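Local coordinates for uncharacterized protein DSY3957 (PDB 3HXL), which probably serves as a phage tail sheath protein, the subunit that assembles around the tail tube of a contractile, myovirus-type tail, at residues Val36-Ile41 / Asn76-Arg81; Lys49-Glu54 / Pro61-Ser66; Ala218-Leu223 / Ile231-Glu236; Gly338-Lys343 / Val425-Lys430. One frame throughout, in Å; residues are numbered along the deposited sequence.

Contact 1 of 4, residues Val36-Ile41 / Asn76-Arg81; sequences VSMPLI and NEALKR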
# COMPACT_ATOMS: atom_id res chain seq x y z
N VAL A 36 -0.09 1.82 -2.50
CA VAL A 36 -0.54 0.70 -1.67
C VAL A 36 -0.01 0.89 -0.25
O VAL A 36 1.01 1.53 -0.05
CB VAL A 36 -0.03 -0.66 -2.24
CG1 VAL A 36 1.48 -0.75 -2.13
CG2 VAL A 36 -0.69 -1.82 -1.50
N SER A 37 -0.73 0.36 0.75
CA SER A 37 -0.29 0.47 2.14
C SER A 37 -0.44 -0.89 2.80
O SER A 37 -1.37 -1.64 2.52
CB SER A 37 -1.11 1.49 2.92
OG SER A 37 -0.66 1.53 4.27
N MSE A 38 0.48 -1.20 3.71
CA MSE A 38 0.45 -2.50 4.35
C MSE A 38 1.00 -2.49 5.77
O MSE A 38 2.05 -1.90 6.03
CB MSE A 38 1.22 -3.48 3.47
CG MSE A 38 1.34 -4.91 3.95
SE MSE A 38 2.03 -6.04 2.50
CE MSE A 38 3.67 -5.01 2.15
N PRO A 39 0.28 -3.11 6.71
CA PRO A 39 0.75 -3.17 8.10
C PRO A 39 1.52 -4.49 8.27
O PRO A 39 0.99 -5.56 7.98
CB PRO A 39 -0.56 -3.13 8.89
CG PRO A 39 -1.49 -3.94 8.03
CD PRO A 39 -1.15 -3.48 6.61
N LEU A 40 2.76 -4.41 8.73
CA LEU A 40 3.56 -5.61 8.90
C LEU A 40 4.29 -5.75 10.22
O LEU A 40 4.61 -4.77 10.89
CB LEU A 40 4.63 -5.73 7.79
CG LEU A 40 4.21 -5.94 6.34
CD1 LEU A 40 5.46 -6.12 5.48
CD2 LEU A 40 3.31 -7.16 6.23
N ILE A 41 4.55 -7.01 10.56
CA ILE A 41 5.30 -7.34 11.76
C ILE A 41 6.70 -7.58 11.22
O ILE A 41 6.92 -8.48 10.41
CB ILE A 41 4.76 -8.62 12.40
CG1 ILE A 41 3.35 -8.34 12.93
CG2 ILE A 41 5.70 -9.09 13.50
CD1 ILE A 41 2.57 -9.59 13.29
N ASN A 76 8.61 -6.59 -1.24
CA ASN A 76 9.05 -6.84 -2.60
C ASN A 76 7.83 -7.11 -3.49
O ASN A 76 7.68 -6.51 -4.55
CB ASN A 76 10.02 -8.03 -2.62
CG ASN A 76 10.52 -8.38 -4.02
OD1 ASN A 76 10.03 -9.32 -4.65
ND2 ASN A 76 11.48 -7.61 -4.50
N GLU A 77 6.93 -7.98 -3.04
CA GLU A 77 5.74 -8.32 -3.81
C GLU A 77 4.79 -7.14 -4.04
O GLU A 77 4.28 -6.96 -5.14
CB GLU A 77 4.99 -9.47 -3.14
CG GLU A 77 5.83 -10.73 -3.00
CD GLU A 77 6.45 -11.17 -4.32
OE1 GLU A 77 5.69 -11.62 -5.22
OE2 GLU A 77 7.68 -11.06 -4.47
N ALA A 78 4.56 -6.34 -3.01
CA ALA A 78 3.66 -5.20 -3.12
C ALA A 78 4.19 -4.19 -4.14
O ALA A 78 3.42 -3.54 -4.84
CB ALA A 78 3.50 -4.51 -1.77
N LEU A 79 5.50 -4.05 -4.20
CA LEU A 79 6.09 -3.10 -5.13
C LEU A 79 6.33 -3.63 -6.54
O LEU A 79 6.96 -2.97 -7.35
CB LEU A 79 7.37 -2.52 -4.52
CG LEU A 79 7.04 -1.51 -3.40
CD1 LEU A 79 8.28 -1.14 -2.61
CD2 LEU A 79 6.39 -0.27 -4.00
N LYS A 80 5.82 -4.83 -6.83
CA LYS A 80 5.97 -5.37 -8.18
C LYS A 80 5.08 -4.57 -9.11
O LYS A 80 5.44 -4.31 -10.26
CB LYS A 80 5.60 -6.87 -8.22
CG LYS A 80 6.76 -7.78 -7.85
CD LYS A 80 6.38 -9.26 -7.81
CE LYS A 80 7.62 -10.12 -7.60
NZ LYS A 80 7.30 -11.58 -7.49
N ARG A 81 3.91 -4.15 -8.62
CA ARG A 81 2.99 -3.38 -9.45
C ARG A 81 2.68 -1.97 -8.93
O ARG A 81 2.26 -1.11 -9.69
CB ARG A 81 1.67 -4.14 -9.62
CG ARG A 81 1.79 -5.50 -10.32
CD ARG A 81 2.06 -5.35 -11.81
NE ARG A 81 1.91 -6.61 -12.55
CZ ARG A 81 0.88 -6.89 -13.34
NH1 ARG A 81 -0.10 -6.02 -13.50
NH2 ARG A 81 0.84 -8.05 -13.99
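The methyl group of Ala-78 points at strand 35-40 and is met there by two side chains, Val-36 and the selenomethionine Met-38. Val-36 reaches it with one branch, CG1, which lies 4.3 Å from Ala-78 CB. Met-38 uses only its tip: its CE stands 4.0 Å from Ala-78 CB. The two approaches make an angle of about 102° at that CB, so the methyl is touched on two flanks. The shape of Met-38 explains its reach. CG lies anti to the backbone N (chi1 180°) and the chain runs on extended to SE, then bends at its last torsion (chi3 55°), which swings CE onto the alanine. The contact is wholly apolar and buried.

Ser-37, between the two, points to the other face of the sheet, where its OG is hydrogen-bonded to Tyr-191 and to the carbonyl of Leu-86. One residue before Ala-78, Glu-77 leads its carboxylate away from the strand. Lys-80 NZ binds Glu-77 OE1 at 2.8 Å on its syn lone pair, and the same carboxylate is paired with Arg-73 and hydrogen-bonded to Tyr-288, a network that probably keeps it ionised although it is buried.

Helix 263-276 adds Ala-271 against Val-36 and Ala-268 against Met-38. The end of helix 73-78 thus shares one face of the mixed sheet with a longer helix, an arrangement of helices laid on a mixed sheet, as in alpha/beta folds.

Contact 2 of 4, residues Lys49-Glu54 / Pro61-Ser66; sequences KMITIE and PKLGYS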
# COMPACT_ATOMS: atom_id res chain seq x y z
N LYS A 49 5.14 4.24 12.77
CA LYS A 49 5.34 5.47 12.02
C LYS A 49 5.34 5.07 10.55
O LYS A 49 6.12 4.23 10.13
CB LYS A 49 6.69 6.08 12.38
CG LYS A 49 6.82 7.52 11.95
CD LYS A 49 5.98 8.41 12.85
CE LYS A 49 6.54 8.40 14.26
NZ LYS A 49 5.73 9.24 15.20
N MSE A 50 4.46 5.69 9.76
CA MSE A 50 4.36 5.36 8.35
C MSE A 50 5.67 5.59 7.60
O MSE A 50 6.25 6.68 7.65
CB MSE A 50 3.24 6.17 7.70
CG MSE A 50 2.68 5.51 6.44
SE MSE A 50 1.74 3.84 6.77
CE MSE A 50 0.11 4.53 7.48
N ILE A 51 6.11 4.55 6.91
CA ILE A 51 7.33 4.58 6.12
C ILE A 51 6.93 4.59 4.66
O ILE A 51 6.11 3.78 4.22
CB ILE A 51 8.18 3.32 6.40
CG1 ILE A 51 8.56 3.29 7.88
CG2 ILE A 51 9.43 3.32 5.53
CD1 ILE A 51 9.27 2.02 8.31
N THR A 52 7.50 5.52 3.90
CA THR A 52 7.18 5.63 2.49
C THR A 52 8.33 5.07 1.67
O THR A 52 9.48 5.46 1.84
CB THR A 52 6.94 7.10 2.11
OG1 THR A 52 5.81 7.60 2.84
CG2 THR A 52 6.65 7.22 0.62
N ILE A 53 8.01 4.12 0.80
CA ILE A 53 9.01 3.49 -0.05
C ILE A 53 8.55 3.55 -1.50
O ILE A 53 7.46 3.08 -1.84
CB ILE A 53 9.22 2.02 0.34
CG1 ILE A 53 9.64 1.93 1.80
CG2 ILE A 53 10.27 1.39 -0.58
CD1 ILE A 53 9.81 0.53 2.33
N GLU A 54 9.37 4.15 -2.35
CA GLU A 54 9.04 4.25 -3.77
C GLU A 54 9.64 3.01 -4.43
O GLU A 54 10.69 2.52 -4.00
CB GLU A 54 9.65 5.51 -4.39
CG GLU A 54 9.31 6.83 -3.69
CD GLU A 54 7.82 7.08 -3.55
OE1 GLU A 54 7.08 6.88 -4.54
OE2 GLU A 54 7.38 7.49 -2.46
N PRO A 61 18.80 0.86 4.27
CA PRO A 61 18.94 1.90 5.31
C PRO A 61 17.77 1.98 6.29
O PRO A 61 17.98 2.05 7.50
CB PRO A 61 19.10 3.18 4.49
CG PRO A 61 19.82 2.70 3.27
CD PRO A 61 19.06 1.43 2.94
N LYS A 62 16.55 1.96 5.76
CA LYS A 62 15.36 2.05 6.60
C LYS A 62 14.92 0.75 7.26
O LYS A 62 14.52 0.74 8.43
CB LYS A 62 14.17 2.58 5.79
CG LYS A 62 14.23 4.05 5.42
CD LYS A 62 13.04 4.40 4.53
CE LYS A 62 13.06 5.85 4.09
NZ LYS A 62 12.02 6.10 3.05
N LEU A 63 15.00 -0.36 6.54
CA LEU A 63 14.55 -1.63 7.08
C LEU A 63 15.59 -2.61 7.58
O LEU A 63 15.24 -3.69 8.07
CB LEU A 63 13.66 -2.32 6.05
CG LEU A 63 12.52 -1.42 5.56
CD1 LEU A 63 11.68 -2.22 4.59
CD2 LEU A 63 11.68 -0.93 6.74
N GLY A 64 16.87 -2.26 7.45
CA GLY A 64 17.93 -3.12 7.93
C GLY A 64 18.11 -4.43 7.18
O GLY A 64 18.92 -5.27 7.57
N TYR A 65 17.37 -4.60 6.09
CA TYR A 65 17.45 -5.81 5.28
C TYR A 65 17.50 -5.42 3.81
O TYR A 65 17.19 -4.28 3.46
CB TYR A 65 16.23 -6.69 5.52
CG TYR A 65 16.24 -7.46 6.82
CD1 TYR A 65 17.02 -8.61 6.96
CD2 TYR A 65 15.43 -7.07 7.89
CE1 TYR A 65 16.99 -9.35 8.14
CE2 TYR A 65 15.40 -7.81 9.07
CZ TYR A 65 16.17 -8.95 9.18
OH TYR A 65 16.11 -9.69 10.34
N SER A 66 17.89 -6.37 2.97
CA SER A 66 17.94 -6.13 1.53
C SER A 66 16.56 -6.47 0.96
O SER A 66 15.84 -7.27 1.54
CB SER A 66 18.99 -7.04 0.88
OG SER A 66 18.89 -6.99 -0.53
O HOH W 1 9.79 6.95 5.04
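Ile-51 and Ile-53 of edge strand 51-54 pack against Lys-62 and Leu-63 of the short helix 60-63, a strand-loop-helix unit at the border of the mixed sheet. Leu-63 divides its two methyls between the isoleucines: CD1 meets Ile-53 CD1 tip to tip at 4.0 Å, while CD2 lies 4.1 Å from Ile-51 CD1, the two side chains meeting at a slant. Both isoleucines hold CG1 anti to the carbonyl carbon (chi1 -61° and -58°), with chi2 also anti, which carries CD1 toward the helix. Lys-62 runs the other way alongside Ile-51, its CD 3.9 Å from Ile-51 CG2, and stays extended until its ammonium group arrives at the strand backbone. There Lys-62 NZ gives a weak hydrogen bond of 2.9 Å to Thr-52 O.

Further out, backbone bonds from Ile-51 to Leu-87 and from Ile-53 to Leu-85 fix the strand in the sheet. Thr-52 turns its side chain to the face away from the helix, onto Thr-84 and Leu-86. Its peptide N and O look to the outer border of the sheet, where a single water accepts from both Thr-52 N (2.9 Å) and Lys-62 NZ (3.1 Å).

Contact 3 of 4, residues Ala218-Leu223 / Ile231-Glu236; sequences AFAKRL and IQVVLE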
# COMPACT_ATOMS: atom_id res chain seq x y z
N ALA A 218 -15.02 -3.26 7.76
CA ALA A 218 -15.80 -2.14 8.26
C ALA A 218 -15.09 -0.83 7.94
O ALA A 218 -15.71 0.16 7.56
CB ALA A 218 -16.00 -2.27 9.78
N PHE A 219 -13.77 -0.85 8.09
CA PHE A 219 -12.94 0.32 7.81
C PHE A 219 -13.17 0.77 6.37
O PHE A 219 -13.39 1.95 6.11
CB PHE A 219 -11.46 -0.04 8.01
CG PHE A 219 -10.51 1.08 7.71
CD1 PHE A 219 -10.34 2.13 8.60
CD2 PHE A 219 -9.76 1.07 6.53
CE1 PHE A 219 -9.45 3.17 8.32
CE2 PHE A 219 -8.86 2.10 6.24
CZ PHE A 219 -8.71 3.15 7.14
N ALA A 220 -13.13 -0.18 5.44
CA ALA A 220 -13.33 0.13 4.02
C ALA A 220 -14.70 0.77 3.77
O ALA A 220 -14.81 1.76 3.05
CB ALA A 220 -13.19 -1.14 3.19
N LYS A 221 -15.74 0.20 4.38
CA LYS A 221 -17.10 0.72 4.20
C LYS A 221 -17.23 2.15 4.70
O LYS A 221 -17.89 2.99 4.07
CB LYS A 221 -18.12 -0.16 4.92
CG LYS A 221 -18.27 -1.57 4.35
CD LYS A 221 -19.26 -2.39 5.19
CE LYS A 221 -19.45 -3.80 4.64
NZ LYS A 221 -20.26 -4.65 5.56
N ARG A 222 -16.60 2.44 5.84
CA ARG A 222 -16.67 3.77 6.42
C ARG A 222 -15.99 4.80 5.54
O ARG A 222 -16.57 5.85 5.22
CB ARG A 222 -16.05 3.78 7.83
CG ARG A 222 -16.16 5.13 8.52
CD ARG A 222 -15.87 5.03 10.01
NE ARG A 222 -14.53 4.48 10.28
CZ ARG A 222 -13.40 5.16 10.12
NH1 ARG A 222 -12.24 4.57 10.40
NH2 ARG A 222 -13.42 6.41 9.70
N LEU A 223 -14.75 4.54 5.15
CA LEU A 223 -14.06 5.50 4.30
C LEU A 223 -14.80 5.69 2.97
O LEU A 223 -15.10 6.81 2.58
CB LEU A 223 -12.61 5.08 4.03
CG LEU A 223 -11.55 5.65 4.99
CD1 LEU A 223 -11.75 5.12 6.40
CD2 LEU A 223 -10.17 5.26 4.48
N ILE A 231 -11.32 3.74 -1.49
CA ILE A 231 -10.14 2.88 -1.39
C ILE A 231 -10.63 1.43 -1.31
O ILE A 231 -11.83 1.18 -1.22
CB ILE A 231 -9.33 3.20 -0.10
CG1 ILE A 231 -10.22 3.05 1.13
CG2 ILE A 231 -8.79 4.63 -0.15
CD1 ILE A 231 -10.16 1.68 1.76
N GLN A 232 -9.70 0.48 -1.36
CA GLN A 232 -10.04 -0.92 -1.23
C GLN A 232 -9.07 -1.62 -0.31
O GLN A 232 -7.92 -1.20 -0.15
CB GLN A 232 -10.04 -1.65 -2.59
CG GLN A 232 -11.25 -1.38 -3.49
CD GLN A 232 -11.21 -2.22 -4.77
OE1 GLN A 232 -10.28 -2.11 -5.57
NE2 GLN A 232 -12.22 -3.07 -4.97
N VAL A 233 -9.54 -2.69 0.32
CA VAL A 233 -8.73 -3.50 1.21
C VAL A 233 -8.70 -4.89 0.59
O VAL A 233 -9.72 -5.37 0.08
CB VAL A 233 -9.33 -3.61 2.64
CG1 VAL A 233 -9.40 -2.23 3.27
CG2 VAL A 233 -10.70 -4.24 2.58
N VAL A 234 -7.53 -5.52 0.61
CA VAL A 234 -7.33 -6.85 0.06
C VAL A 234 -7.04 -7.82 1.20
O VAL A 234 -6.01 -7.72 1.88
CB VAL A 234 -6.15 -6.88 -0.93
CG1 VAL A 234 -5.98 -8.28 -1.50
CG2 VAL A 234 -6.40 -5.87 -2.05
N LEU A 235 -7.97 -8.75 1.40
CA LEU A 235 -7.87 -9.74 2.46
C LEU A 235 -7.70 -11.14 1.91
O LEU A 235 -7.82 -11.37 0.70
CB LEU A 235 -9.13 -9.70 3.33
CG LEU A 235 -9.63 -8.33 3.75
CD1 LEU A 235 -10.93 -8.49 4.54
CD2 LEU A 235 -8.58 -7.63 4.59
N GLU A 236 -7.44 -12.07 2.83
CA GLU A 236 -7.25 -13.49 2.52
C GLU A 236 -8.47 -14.28 2.94
O GLU A 236 -8.89 -14.21 4.09
CB GLU A 236 -6.04 -14.02 3.31
CG GLU A 236 -5.78 -15.50 3.11
CD GLU A 236 -6.28 -16.39 4.24
OE1 GLU A 236 -6.17 -17.61 4.08
OE2 GLU A 236 -6.76 -15.90 5.29
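One face of the Phe-219 ring carries Leu-223 CD1, 3.6 Å above the ring plane and displaced toward the rim, while CD2 of the same leucine turns to the strand side and lies 4.0 Å from Ile-231 CG1. The leucine and isoleucine side chains meet at a slant. In Ile-231, CG1 sits between the backbone N and the carbonyl carbon (chi1 57°), and from there CD1 extends over the helix backbone to Ala-220 CA at 4.2 Å.

The backbones are nearest at Ala-220 and Gln-232, whose CA atoms are 6.3 Å apart; the Ala-220 methyl itself points at Val-233. Ala-220 CB is straddled by the two branches of that valine, with Val-233 CG1 at 3.9 Å and CG2 at 4.0 Å, so the valine presents its fork to the methyl.

Gln-232 points to the far side of the sheet, where its NE2 is hydrogen-bonded to Glu-244 O and Asn-344 OD1. Val-233 and Leu-235 also touch Val-246 of the next strand. Helix 210-227 forms the crossover of the beta-alpha-beta unit between the parallel strands 202-204 and 232-236; it covers the face carrying Ile-231 and Val-233, while helix 263-276 packs on the opposite face, against Gln-232 and Val-234.

Contact 4 of 4, residues Gly338-Lys343 / Val425-Lys430; sequences GKQFAK and VDSIEK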
# COMPACT_ATOMS: atom_id res chain seq x y z
N GLY A 338 -25.66 -3.40 -9.37
CA GLY A 338 -25.58 -4.63 -10.15
C GLY A 338 -24.26 -5.36 -10.13
O GLY A 338 -23.31 -4.97 -9.45
N LYS A 339 -24.20 -6.44 -10.91
CA LYS A 339 -23.01 -7.27 -10.99
C LYS A 339 -21.77 -6.52 -11.48
O LYS A 339 -20.64 -6.94 -11.21
CB LYS A 339 -23.27 -8.48 -11.90
CG LYS A 339 -23.62 -8.12 -13.33
CD LYS A 339 -23.66 -9.35 -14.22
CE LYS A 339 -23.92 -8.96 -15.67
NZ LYS A 339 -23.85 -10.13 -16.58
N GLN A 340 -21.97 -5.43 -12.21
CA GLN A 340 -20.84 -4.65 -12.71
C GLN A 340 -19.97 -4.14 -11.56
O GLN A 340 -18.76 -3.99 -11.71
CB GLN A 340 -21.32 -3.47 -13.57
CG GLN A 340 -22.35 -2.57 -12.91
CD GLN A 340 -23.79 -2.99 -13.19
OE1 GLN A 340 -24.15 -4.16 -13.04
NE2 GLN A 340 -24.62 -2.03 -13.59
N PHE A 341 -20.59 -3.87 -10.41
CA PHE A 341 -19.84 -3.39 -9.26
C PHE A 341 -18.85 -4.40 -8.68
O PHE A 341 -18.00 -4.05 -7.85
CB PHE A 341 -20.79 -2.90 -8.15
CG PHE A 341 -21.42 -1.57 -8.45
CD1 PHE A 341 -22.55 -1.48 -9.25
CD2 PHE A 341 -20.87 -0.40 -7.95
CE1 PHE A 341 -23.12 -0.24 -9.56
CE2 PHE A 341 -21.42 0.85 -8.25
CZ PHE A 341 -22.55 0.92 -9.06
N ALA A 342 -18.96 -5.65 -9.10
CA ALA A 342 -18.07 -6.70 -8.62
C ALA A 342 -16.73 -6.69 -9.36
O ALA A 342 -15.76 -7.30 -8.93
CB ALA A 342 -18.73 -8.07 -8.77
N LYS A 343 -16.69 -5.98 -10.49
CA LYS A 343 -15.48 -5.89 -11.30
C LYS A 343 -14.59 -4.76 -10.79
O LYS A 343 -15.02 -3.61 -10.71
CB LYS A 343 -15.85 -5.66 -12.77
CG LYS A 343 -16.73 -6.77 -13.35
CD LYS A 343 -17.16 -6.50 -14.80
CE LYS A 343 -18.07 -7.61 -15.32
NZ LYS A 343 -18.55 -7.37 -16.71
N VAL A 425 -16.30 0.49 -19.86
CA VAL A 425 -16.03 -0.40 -20.98
C VAL A 425 -16.38 -1.85 -20.68
O VAL A 425 -16.90 -2.57 -21.53
CB VAL A 425 -14.55 -0.33 -21.40
CG1 VAL A 425 -14.28 0.99 -22.08
CG2 VAL A 425 -13.66 -0.50 -20.18
N ASP A 426 -16.08 -2.29 -19.46
CA ASP A 426 -16.38 -3.67 -19.07
C ASP A 426 -17.75 -3.74 -18.40
O ASP A 426 -17.88 -4.22 -17.27
CB ASP A 426 -15.28 -4.20 -18.13
CG ASP A 426 -15.13 -3.36 -16.88
OD1 ASP A 426 -15.02 -2.11 -16.99
OD2 ASP A 426 -15.09 -3.95 -15.78
N SER A 427 -18.76 -3.28 -19.12
CA SER A 427 -20.13 -3.28 -18.60
C SER A 427 -21.09 -2.88 -19.72
O SER A 427 -20.91 -1.86 -20.37
CB SER A 427 -20.24 -2.29 -17.44
OG SER A 427 -21.54 -2.27 -16.88
N ILE A 428 -22.11 -3.71 -19.95
CA ILE A 428 -23.09 -3.42 -20.99
C ILE A 428 -24.30 -2.69 -20.42
O ILE A 428 -25.38 -2.71 -21.00
CB ILE A 428 -23.58 -4.71 -21.69
CG1 ILE A 428 -24.33 -5.61 -20.70
CG2 ILE A 428 -22.39 -5.45 -22.30
CD1 ILE A 428 -23.48 -6.18 -19.58
N GLU A 429 -24.09 -2.04 -19.28
CA GLU A 429 -25.15 -1.29 -18.63
C GLU A 429 -24.60 0.04 -18.12
O GLU A 429 -23.54 0.08 -17.50
CB GLU A 429 -25.71 -2.12 -17.47
CG GLU A 429 -26.87 -1.49 -16.74
CD GLU A 429 -27.52 -2.45 -15.75
OE1 GLU A 429 -28.07 -3.47 -16.20
OE2 GLU A 429 -27.47 -2.18 -14.53
N LYS A 430 -25.32 1.12 -18.40
CA LYS A 430 -24.92 2.47 -18.00
C LYS A 430 -25.00 2.63 -16.49
O LYS A 430 -25.80 1.97 -15.83
CB LYS A 430 -25.81 3.52 -18.65
CG LYS A 430 -26.41 3.12 -19.99
CD LYS A 430 -27.21 4.25 -20.63
CE LYS A 430 -28.41 4.67 -19.78
NZ LYS A 430 -29.19 5.75 -20.44
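Gly-338 leads into the 3-10 turn 339-342, which carries Gln-340 to Ser-427 and Glu-429 and is followed by Lys-343, which meets Asp-426; the Gly-338 carbonyl accepts the Phe-341 N-H and lies in plane at the edge of that residue's ring. Gln-340 follows, pointing at the other loop. Its CB rests 3.5 Å from Ser-427 OG, and a bend at chi2 (-91°) turns the amide to Glu-429, where Gln-340 NE2 gives Glu-429 OE2 a 3.0 Å hydrogen bond, fairly straight at 162°. The bond lies almost in the amide plane but meets the carboxylate from above its plane. Ser-427 OG donates to Glu-429 O at 3.1 Å, on a lone pair in the carbonyl plane.

Lys-343, at the N-cap position of helix 344-364, runs extended beyond CG past Asp-426 in the opposite direction. Its CD lies 3.4 Å from Asp-426 OD2, whereas NZ gives Asp-426 O a hydrogen bond of 3.3 Å, from well out of the carbonyl plane. Lys-343 NZ and Asp-426 OD2 remain 5.0 Å apart, and the aspartate is poorly ordered. The inverse gamma turn centred on Asp-426 belongs to the loop between strands 415-422 and 431-438, and this polar contact joins it to the 3-10 lead-in of a long helix in the sheath C-terminal domain.

How the contacts relate
Contacts 1 and 2 form one continuous unit: their centres are about 11 Å apart, contact 2 is nested within the chain loop closed by contact 1, and they touch where Leu-79 CD1 meets Ile-53 CG2 at 3.8 Å. Contact 3 belongs to the same mixed sheet, its centre about 16 Å from that of contact 1, with strand 202-204 bridging strands 35-40 and 232-236. Contacts 1 and 3 use opposite faces of that sheet, since helix 263-276 shares the face of contact 1. Contact 4 stands apart in the C-terminal domain, its centre about 20 Å from contact 3's and about 39 Å from contact 2's, although nearest atoms of contacts 3 and 4 come within about 6 Å.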